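PDB 2XTS: sulfite dehydrogenase from Paracoccus pantotrophus, which oxidises protein-bound sulfane sulfur as the molybdenum-containing subunit of the SoxCD complex, a molybdenum- and heme-containing enzyme of the Sox system. Local coordinates for residues A[185-190]-A[214-219]; A[116-121]-A[221-226]. All coordinates share one frame; numbering follows the deposited sequence.

How the interactions relate
Both contacts hang on the one loop that runs from strand 212-214 to strand 227-233. Interaction 1 holds its first half, 214-219, against the helix starting at 185; interaction 2 sets its second half, 221-226, beside the end of strand 112-119 and the molybdenum cofactor. Their centres lie 11 Å apart. The joint is W223, whose NE1 lies 3.0 Å from W218 O, probably as a hydrogen bond, while V215 CG2 packs on M222 O at 3.5 Å. Interaction 2 carries the molybdenum site itself; interaction 1 lies farther off, the W218 side chain about 10 Å from the molybdenum oxide group, and its E219 binds cobalt instead.

Interaction 1 (A[185-190]-A[214-219]); sequences MEKVMD and VVPGWE. With CO (cobalt (II) ion), chain G.
K187 reaches from the helix starting at M185 across one face of the W218 indole and ends on the backbone of the loop beyond. Starting at the root, CB already sits 3.5 Å from CH2 of W218, at the far rim of the benzene ring. CG is anti to the backbone N (chi1 176°), which carries it in over that ring: it makes a CH-pi contact 3.6 Å from the six-membered centroid. The chain then bends at chi2 (63°) and runs extended, so that CD passes over CZ2 and CE2 and CE rides above CE2; CE also packs against CG1 of V215, 3.9 Å away. At the tip, NZ stands over the five-membered ring in a cation-pi contact, 4.3 Å from its centroid and 18° off the normal. The two side chains run past each other in opposite directions.

The loop here folds as a type II beta turn from V215 to W218, closed by W218 N to V215 O, with G217 at the third position and its positive phi. That turn presents P216 O to the lysine: NZ donates to it at 2.9 Å, in the carbonyl plane and on a lone pair. D191, at the end of the same helix, forms a salt bridge with NZ, so the buried ammonium has a carboxylate, a carbonyl and an aromatic face around it. W218 also stacks with W260. One residue on, E219 turns to the cobalt ion, binding it through OE1 at 2.1 Å alongside T259 O, H369 NE2 and two waters, while OE2 accepts from one of those waters and pairs with R181.

Interaction 2 (A[116-121]-A[221-226]); sequences AFCECA and NMWVKW. With MTE (phosphonic acidmono-(2-amino-5,6-dimercapto-4-oxo-3,7,8a,9,10,10a-hexahydro-4H-8-oxa-1,3,9,10-tetraaza-anthracen-7-ylmethyl)ester), chain E; 2MO (molybdenum (IV)oxide), chain F.
The molybdenum centre of the oxidoreductase molybdopterin-binding domain is built here, where the end of strand 112-119 faces the loop 221-226. W223 turns its indole toward the strand. C118 CB lies over one face of its indole, 3.7 Å from the six-membered centroid, and SG, anti to the backbone N (chi1 178°), comes to rest over the five-membered ring as a sulfur-aromatic contact at 4.1 Å. A116 CB meets the ring edge at CH2. A leucine at W223 would probably open a gap beside C118 and leave W218 O without the hydrogen bond from NE1.

Two residues on from C118, C120 SG binds molybdenum at 2.4 Å, as do both dithiolene sulfurs of the pterin cofactor. A121 N donates to the molybdenum-bound oxygen OT1 at 3.0 Å; N221 N adds a weak bond to the same atom. The loop backbone reads the pterin: W223 O accepts from N8, K225 N donates almost straight (171°) to N1, and K225 O takes N2. K225 NZ, also bonded to the carbonyls of E206 and R74, grips phosphate oxygen O2P at 2.7 Å, a charge pairing likely to help neutralise the phosphate while backbone bonds probably fix the pterin's orientation.

Interaction 1 (A[185-190]-A[214-219])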
ATOM      1  N   MET A 185      -9.877 -18.471  23.530  1.00  9.70           N
ATOM      2  CA  MET A 185      -9.983 -19.298  22.330  1.00 11.02           C
ATOM      3  C   MET A 185     -11.092 -18.811  21.392  1.00 10.11           C
ATOM      4  O   MET A 185     -10.958 -18.917  20.190  1.00 10.91           O
ATOM      5  CB  MET A 185     -10.214 -20.773  22.711  1.00 12.23           C
ATOM      6  CG  MET A 185      -9.915 -21.804  21.620  1.00 17.07           C
ATOM      7  SD  MET A 185      -8.246 -21.713  20.892  1.00 23.21           S
ATOM      8  CE  MET A 185      -7.204 -21.723  22.325  1.00 22.95           C
ATOM      9  N   GLU A 186     -12.147 -18.206  21.912  1.00 10.25           N
ATOM     10  CA  GLU A 186     -13.206 -17.700  21.040  1.00 11.26           C
ATOM     11  C   GLU A 186     -12.708 -16.658  20.032  1.00 10.55           C
ATOM     12  O   GLU A 186     -13.099 -16.653  18.879  1.00 11.85           O
ATOM     13  CB  GLU A 186     -14.356 -17.105  21.854  1.00 12.71           C
ATOM     14  CG  GLU A 186     -15.555 -16.713  21.005  1.00 17.16           C
ATOM     15  CD  GLU A 186     -16.704 -16.106  21.799  1.00 23.09           C
ATOM     16  OE1 GLU A 186     -16.588 -15.902  23.030  1.00 26.65           O
ATOM     17  OE2 GLU A 186     -17.743 -15.834  21.175  1.00 28.71           O
ATOM     18  N   LYS A 187     -11.815 -15.789  20.468  1.00  9.85           N
ATOM     19  CA  LYS A 187     -11.258 -14.801  19.553  1.00  8.84           C
ATOM     20  C   LYS A 187     -10.319 -15.448  18.548  1.00  9.32           C
ATOM     21  O   LYS A 187     -10.363 -15.153  17.354  1.00  8.96           O
ATOM     22  CB  LYS A 187     -10.534 -13.695  20.327  1.00  9.30           C
ATOM     23  CG  LYS A 187      -9.821 -12.652  19.435  1.00  8.78           C
ATOM     24  CD  LYS A 187     -10.788 -11.874  18.562  1.00  8.55           C
ATOM     25  CE  LYS A 187     -10.115 -10.719  17.828  1.00  8.73           C
ATOM     26  NZ  LYS A 187     -11.002 -10.055  16.838  1.00  9.40           N
ATOM     27  N   VAL A 188      -9.447 -16.307  19.044  1.00  9.60           N
ATOM     28  CA  VAL A 188      -8.517 -17.046  18.194  1.00 10.20           C
ATOM     29  C   VAL A 188      -9.233 -17.712  17.030  1.00 10.38           C
ATOM     30  O   VAL A 188      -8.778 -17.651  15.892  1.00 12.17           O
ATOM     31  CB  VAL A 188      -7.773 -18.140  19.033  1.00 10.75           C
ATOM     32  CG1 VAL A 188      -6.965 -19.086  18.154  1.00 12.23           C
ATOM     33  CG2 VAL A 188      -6.890 -17.505  20.127  1.00 12.13           C
ATOM     34  N   MET A 189     -10.327 -18.393  17.349  1.00 11.29           N
ATOM     35  CA  MET A 189     -11.070 -19.168  16.376  1.00 12.19           C
ATOM     36  C   MET A 189     -11.935 -18.327  15.460  1.00 12.98           C
ATOM     37  O   MET A 189     -12.446 -18.839  14.461  1.00 15.02           O
ATOM     38  CB  MET A 189     -11.923 -20.202  17.106  1.00 12.52           C
ATOM     39  CG  MET A 189     -11.112 -21.267  17.795  1.00 13.83           C
ATOM     40  SD  MET A 189      -9.996 -22.189  16.717  1.00 18.02           S
ATOM     41  CE  MET A 189     -11.136 -23.228  15.802  1.00 21.49           C
ATOM     42  N   ASP A 190     -12.120 -17.050  15.789  1.00 12.47           N
ATOM     43  CA  ASP A 190     -12.942 -16.126  15.003  1.00 12.80           C
ATOM     44  C   ASP A 190     -12.104 -15.572  13.833  1.00 12.35           C
ATOM     45  O   ASP A 190     -12.233 -16.067  12.710  1.00 14.40           O
ATOM     46  CB  ASP A 190     -13.506 -15.033  15.925  1.00 13.82           C
ATOM     47  CG  ASP A 190     -14.337 -13.986  15.197  1.00 16.26           C
ATOM     48  OD1 ASP A 190     -14.506 -14.055  13.956  1.00 21.25           O
ATOM     49  OD2 ASP A 190     -14.793 -13.057  15.895  1.00 20.89           O
ATOM     50  N   VAL A 214      -2.254 -10.885  13.377  1.00  6.80           N
ATOM     51  CA  VAL A 214      -3.200  -9.822  13.056  1.00  6.86           C
ATOM     52  C   VAL A 214      -4.450 -10.144  13.868  1.00  7.07           C
ATOM     53  O   VAL A 214      -4.999 -11.259  13.764  1.00  7.31           O
ATOM     54  CB  VAL A 214      -3.476  -9.731  11.535  1.00  7.45           C
ATOM     55  CG1 VAL A 214      -4.666  -8.839  11.251  1.00  8.40           C
ATOM     56  CG2 VAL A 214      -2.237  -9.214  10.858  1.00  8.94           C
ATOM     57  N   VAL A 215      -4.854  -9.203  14.739  1.00  6.67           N
ATOM     58  CA  VAL A 215      -5.916  -9.428  15.747  1.00  7.10           C
ATOM     59  C   VAL A 215      -6.973  -8.332  15.586  1.00  6.77           C
ATOM     60  O   VAL A 215      -6.921  -7.293  16.254  1.00  7.15           O
ATOM     61  CB  VAL A 215      -5.314  -9.413  17.176  1.00  6.85           C
ATOM     62  CG1 VAL A 215      -6.352  -9.906  18.183  1.00  7.90           C
ATOM     63  CG2 VAL A 215      -3.989 -10.229  17.230  1.00  7.78           C
ATOM     64  N   PRO A 216      -7.899  -8.511  14.640  1.00  6.67           N
ATOM     65  CA  PRO A 216      -8.740  -7.396  14.240  1.00  6.78           C
ATOM     66  C   PRO A 216      -9.501  -6.742  15.397  1.00  6.84           C
ATOM     67  O   PRO A 216     -10.162  -7.402  16.198  1.00  7.36           O
ATOM     68  CB  PRO A 216      -9.668  -8.013  13.222  1.00  7.85           C
ATOM     69  CG  PRO A 216      -8.819  -9.058  12.597  1.00  8.05           C
ATOM     70  CD  PRO A 216      -8.092  -9.658  13.740  1.00  7.81           C
ATOM     71  N   GLY A 217      -9.336  -5.435  15.492  1.00  7.09           N
ATOM     72  CA  GLY A 217     -10.039  -4.640  16.471  1.00  7.17           C
ATOM     73  C   GLY A 217      -9.407  -4.575  17.846  1.00  6.21           C
ATOM     74  O   GLY A 217      -9.893  -3.833  18.697  1.00  7.36           O
ATOM     75  N   TRP A 218      -8.368  -5.369  18.085  1.00  6.27           N
ATOM     76  CA  TRP A 218      -7.764  -5.503  19.405  1.00  6.66           C
ATOM     77  C   TRP A 218      -6.441  -4.729  19.477  1.00  6.36           C
ATOM     78  O   TRP A 218      -5.784  -4.467  18.454  1.00  6.97           O
ATOM     79  CB  TRP A 218      -7.572  -6.977  19.757  1.00  6.79           C
ATOM     80  CG  TRP A 218      -8.830  -7.687  20.154  1.00  6.95           C
ATOM     81  CD1 TRP A 218     -10.105  -7.296  19.867  1.00  7.74           C
ATOM     82  CD2 TRP A 218      -8.946  -8.871  20.958  1.00  6.90           C
ATOM     83  NE1 TRP A 218     -10.999  -8.167  20.438  1.00  8.00           N
ATOM     84  CE2 TRP A 218     -10.313  -9.141  21.107  1.00  7.69           C
ATOM     85  CE3 TRP A 218      -8.025  -9.712  21.579  1.00  8.18           C
ATOM     86  CZ2 TRP A 218     -10.773 -10.207  21.874  1.00  8.27           C
ATOM     87  CZ3 TRP A 218      -8.477 -10.758  22.341  1.00  9.00           C
ATOM     88  CH2 TRP A 218      -9.835 -11.009  22.476  1.00  8.64           C
ATOM     89  N   GLU A 219      -6.086  -4.311  20.687  1.00  6.07           N
ATOM     90  CA  GLU A 219      -4.955  -3.453  20.930  1.00  5.76           C
ATOM     91  C   GLU A 219      -3.694  -3.992  20.308  1.00  5.41           C
ATOM     92  O   GLU A 219      -3.421  -5.192  20.309  1.00  6.17           O
ATOM     93  CB  GLU A 219      -4.810  -3.213  22.450  1.00  5.71           C
ATOM     94  CG  GLU A 219      -4.351  -4.427  23.253  1.00  6.30           C
ATOM     95  CD  GLU A 219      -4.489  -4.278  24.767  1.00  6.99           C
ATOM     96  OE1 GLU A 219      -4.943  -3.208  25.231  1.00  6.69           O
ATOM     97  OE2 GLU A 219      -4.156  -5.256  25.487  1.00  7.47           O
TER
HETATM   98 CO    CO G1431      -6.116  -2.802  26.893  0.75  2.59          CO
HETATM   99  O   HOH W   1      -5.359  -4.616  27.775  1.00  8.09           O
HETATM  100  O   HOH W   2      -4.763  -1.639  28.042  1.00  7.98           O

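Interaction 2 (A[116-121]-A[221-226])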
ATOM      1  N   ALA A 116      -7.159  -4.313   8.265  1.00  7.35           N
ATOM      2  CA  ALA A 116      -7.348  -4.028   9.679  1.00  7.13           C
ATOM      3  C   ALA A 116      -6.390  -3.001  10.173  1.00  6.59           C
ATOM      4  O   ALA A 116      -5.210  -3.003   9.804  1.00  7.62           O
ATOM      5  CB  ALA A 116      -7.174  -5.309  10.502  1.00  8.62           C
ATOM      6  N   PHE A 117      -6.880  -2.174  11.094  1.00  5.94           N
ATOM      7  CA  PHE A 117      -6.024  -1.229  11.747  1.00  6.14           C
ATOM      8  C   PHE A 117      -5.321  -1.873  12.941  1.00  5.44           C
ATOM      9  O   PHE A 117      -5.919  -2.642  13.714  1.00  6.35           O
ATOM     10  CB  PHE A 117      -6.803   0.037  12.200  1.00  6.13           C
ATOM     11  CG  PHE A 117      -7.734  -0.170  13.385  1.00  5.98           C
ATOM     12  CD1 PHE A 117      -7.252  -0.171  14.693  1.00  6.37           C
ATOM     13  CD2 PHE A 117      -9.092  -0.364  13.188  1.00  6.40           C
ATOM     14  CE1 PHE A 117      -8.104  -0.365  15.766  1.00  6.50           C
ATOM     15  CE2 PHE A 117      -9.912  -0.568  14.247  1.00  6.35           C
ATOM     16  CZ  PHE A 117      -9.426  -0.586  15.538  1.00  7.18           C
ATOM     17  N   CYS A 118      -4.042  -1.522  13.090  1.00  5.92           N
ATOM     18  CA  CYS A 118      -3.238  -1.874  14.255  1.00  6.13           C
ATOM     19  C   CYS A 118      -3.002  -0.579  15.011  1.00  5.21           C
ATOM     20  O   CYS A 118      -2.269   0.270  14.519  1.00  6.05           O
ATOM     21  CB  CYS A 118      -1.910  -2.482  13.816  1.00  5.77           C
ATOM     22  SG  CYS A 118      -0.821  -2.910  15.182  1.00  8.16           S
ATOM     23  N   GLU A 119      -3.708  -0.390  16.132  1.00  6.38           N
ATOM     24  CA  GLU A 119      -3.585   0.809  16.944  1.00  6.73           C
ATOM     25  C   GLU A 119      -2.934   0.430  18.262  1.00  5.85           C
ATOM     26  O   GLU A 119      -3.439  -0.420  18.995  1.00  7.54           O
ATOM     27  CB  GLU A 119      -4.920   1.494  17.193  1.00  7.02           C
ATOM     28  CG  GLU A 119      -4.758   2.795  17.952  1.00  6.44           C
ATOM     29  CD  GLU A 119      -6.047   3.532  18.264  1.00  8.08           C
ATOM     30  OE1 GLU A 119      -7.139   2.914  18.232  1.00  8.54           O
ATOM     31  OE2 GLU A 119      -5.915   4.747  18.571  1.00  8.40           O
ATOM     32  N   CYS A 120      -1.810   1.057  18.572  1.00  6.40           N
ATOM     33  CA  CYS A 120      -1.196   0.828  19.881  1.00  6.70           C
ATOM     34  C   CYS A 120      -2.177   1.243  20.988  1.00  7.34           C
ATOM     35  O   CYS A 120      -2.843   2.251  20.894  1.00  7.39           O
ATOM     36  CB  CYS A 120       0.071   1.650  19.992  1.00  7.33           C
ATOM     37  SG  CYS A 120       1.005   1.337  21.522  1.00  8.21           S
ATOM     38  N   ALA A 121      -2.241   0.429  22.034  1.00  7.88           N
ATOM     39  CA  ALA A 121      -3.068   0.712  23.184  1.00  7.79           C
ATOM     40  C   ALA A 121      -2.791   2.101  23.734  1.00  7.28           C
ATOM     41  O   ALA A 121      -3.701   2.752  24.286  1.00  7.24           O
ATOM     42  CB  ALA A 121      -2.801  -0.314  24.274  1.00  8.40           C
ATOM     43  N   ASN A 221      -0.626  -4.240  21.031  1.00  5.73           N
ATOM     44  CA  ASN A 221       0.287  -5.128  21.733  1.00  5.51           C
ATOM     45  C   ASN A 221       0.023  -6.602  21.459  1.00  6.02           C
ATOM     46  O   ASN A 221       0.952  -7.416  21.511  1.00  6.97           O
ATOM     47  CB  ASN A 221       0.283  -4.845  23.241  1.00  5.81           C
ATOM     48  CG  ASN A 221       1.320  -5.668  23.979  1.00  6.21           C
ATOM     49  OD1 ASN A 221       0.975  -6.645  24.660  1.00  7.15           O
ATOM     50  ND2 ASN A 221       2.596  -5.366  23.764  1.00  7.82           N
ATOM     51  N   MET A 222      -1.213  -6.960  21.161  1.00  6.53           N
ATOM     52  CA  MET A 222      -1.534  -8.352  20.967  0.50  6.73           C
ATOM     53  C   MET A 222      -1.141  -8.844  19.575  1.00  6.60           C
ATOM     54  O   MET A 222      -1.181 -10.041  19.323  1.00  6.49           O
ATOM     55  CB  MET A 222      -2.992  -8.566  21.277  0.50  6.27           C
ATOM     56  CG  MET A 222      -3.329  -8.166  22.701  0.50  5.55           C
ATOM     57  SD  MET A 222      -5.080  -8.430  23.073  0.50  4.24           S
ATOM     58  CE  MET A 222      -5.088 -10.149  23.547  0.50  5.33           C
ATOM     59  N   TRP A 223      -0.751  -7.917  18.688  1.00  6.39           N
ATOM     60  CA  TRP A 223      -0.352  -8.274  17.325  1.00  5.98           C
ATOM     61  C   TRP A 223       1.104  -8.735  17.356  1.00  5.65           C
ATOM     62  O   TRP A 223       2.017  -8.043  16.873  1.00  6.46           O
ATOM     63  CB  TRP A 223      -0.558  -7.086  16.374  1.00  6.15           C
ATOM     64  CG  TRP A 223      -1.978  -6.644  16.166  1.00  5.88           C
ATOM     65  CD1 TRP A 223      -2.934  -6.398  17.110  1.00  5.88           C
ATOM     66  CD2 TRP A 223      -2.522  -6.244  14.927  1.00  6.34           C
ATOM     67  NE1 TRP A 223      -4.077  -5.943  16.510  1.00  5.98           N
ATOM     68  CE2 TRP A 223      -3.849  -5.850  15.159  1.00  5.46           C
ATOM     69  CE3 TRP A 223      -2.040  -6.273  13.618  1.00  6.94           C
ATOM     70  CZ2 TRP A 223      -4.685  -5.434  14.141  1.00  7.45           C
ATOM     71  CZ3 TRP A 223      -2.854  -5.857  12.610  1.00  7.05           C
ATOM     72  CH2 TRP A 223      -4.170  -5.437  12.869  1.00  7.55           C
ATOM     73  N   VAL A 224       1.337  -9.887  17.976  1.00  6.62           N
ATOM     74  CA  VAL A 224       2.677 -10.380  18.249  1.00  6.43           C
ATOM     75  C   VAL A 224       3.460 -10.516  16.924  1.00  6.17           C
ATOM     76  O   VAL A 224       3.020 -11.196  15.993  1.00  7.38           O
ATOM     77  CB  VAL A 224       2.631 -11.718  19.026  1.00  6.40           C
ATOM     78  CG1 VAL A 224       4.047 -12.252  19.247  1.00  8.49           C
ATOM     79  CG2 VAL A 224       1.913 -11.562  20.348  1.00  7.76           C
ATOM     80  N   LYS A 225       4.621  -9.878  16.877  1.00  6.12           N
ATOM     81  CA  LYS A 225       5.502  -9.901  15.715  1.00  5.67           C
ATOM     82  C   LYS A 225       6.555 -11.001  15.840  1.00  6.45           C
ATOM     83  O   LYS A 225       6.923 -11.428  16.939  1.00  7.10           O
ATOM     84  CB  LYS A 225       6.173  -8.531  15.575  1.00  6.70           C
ATOM     85  CG  LYS A 225       5.242  -7.445  15.160  1.00  4.90           C
ATOM     86  CD  LYS A 225       5.920  -6.094  14.943  1.00  6.38           C
ATOM     87  CE  LYS A 225       6.452  -5.449  16.202  1.00  6.53           C
ATOM     88  NZ  LYS A 225       7.169  -4.202  15.855  1.00  6.86           N
ATOM     89  N   TRP A 226       7.049 -11.447  14.691  1.00  6.10           N
ATOM     90  CA  TRP A 226       8.072 -12.497  14.637  1.00  6.18           C
ATOM     91  C   TRP A 226       7.589 -13.700  15.442  1.00  6.46           C
ATOM     92  O   TRP A 226       8.328 -14.279  16.229  1.00  6.85           O
ATOM     93  CB  TRP A 226       9.456 -11.995  15.137  1.00  7.01           C
ATOM     94  CG  TRP A 226       9.835 -10.626  14.639  1.00  6.37           C
ATOM     95  CD1 TRP A 226      10.269 -10.334  13.383  1.00  6.70           C
ATOM     96  CD2 TRP A 226       9.849  -9.396  15.362  1.00  6.27           C
ATOM     97  NE1 TRP A 226      10.534  -8.995  13.270  1.00  6.62           N
ATOM     98  CE2 TRP A 226      10.272  -8.398  14.468  1.00  6.15           C
ATOM     99  CE3 TRP A 226       9.575  -9.040  16.677  1.00  5.90           C
ATOM    100  CZ2 TRP A 226      10.367  -7.064  14.836  1.00  6.67           C
ATOM    101  CZ3 TRP A 226       9.691  -7.721  17.047  1.00  6.27           C
ATOM    102  CH2 TRP A 226      10.064  -6.738  16.127  1.00  6.99           C
TER
HETATM  103  N1  MTE E 500       5.640  -8.253  19.021  1.00  1.84           N
HETATM  104  C2  MTE E 500       6.831  -8.553  19.527  1.00  1.98           C
HETATM  105  N2  MTE E 500       7.330  -9.791  19.319  1.00  2.25           N
HETATM  106  N3  MTE E 500       7.563  -7.658  20.216  1.00  1.71           N
HETATM  107  C4  MTE E 500       7.129  -6.387  20.459  1.00  1.99           C
HETATM  108  O4  MTE E 500       7.874  -5.614  21.096  1.00  2.29           O
HETATM  109  N5  MTE E 500       5.222  -4.776  20.205  1.00  2.13           N
HETATM  110  C6  MTE E 500       3.780  -4.830  20.147  1.00  2.15           C
HETATM  111  C7  MTE E 500       3.216  -5.518  18.914  1.00  0.97           C
HETATM  112  N8  MTE E 500       3.855  -6.794  18.722  1.00  0.67           N
HETATM  113  C9  MTE E 500       5.825  -5.997  19.964  1.00  1.89           C
HETATM  114  C10 MTE E 500       5.079  -7.023  19.224  1.00  2.16           C
HETATM  115  C1' MTE E 500       3.127  -3.467  20.287  1.00  1.65           C
HETATM  116  S1' MTE E 500       3.079  -2.713  21.866  1.00  2.47           S
HETATM  117  C2' MTE E 500       2.511  -2.860  19.245  1.00  1.29           C
HETATM  118  S2' MTE E 500       1.611  -1.407  19.432  1.00  2.44           S
HETATM  119  C3' MTE E 500       2.579  -3.499  17.874  1.00  1.67           C
HETATM  120  O3' MTE E 500       3.417  -4.664  17.801  1.00  1.77           O
HETATM  121  C4' MTE E 500       3.148  -2.514  16.871  1.00  2.01           C
HETATM  122  O4' MTE E 500       3.129  -3.097  15.560  1.00  2.04           O
HETATM  123  P   MTE E 500       4.066  -2.390  14.467  1.00  2.05           P
HETATM  124  O1P MTE E 500       3.444  -0.962  14.430  1.00  2.28           O
HETATM  125  O2P MTE E 500       5.477  -2.319  14.952  1.00  2.22           O
HETATM  126  O3P MTE E 500       3.818  -3.137  13.202  1.00  2.34           O
HETATM  127 MO   2MO F 501       1.451  -0.995  21.769  1.00  2.84          MO
HETATM  128  OT1 2MO F 501      -0.126  -1.652  22.316  1.00  3.00           O
HETATM  129  OT2 2MO F 501       2.544  -0.303  23.240  1.00  3.23           O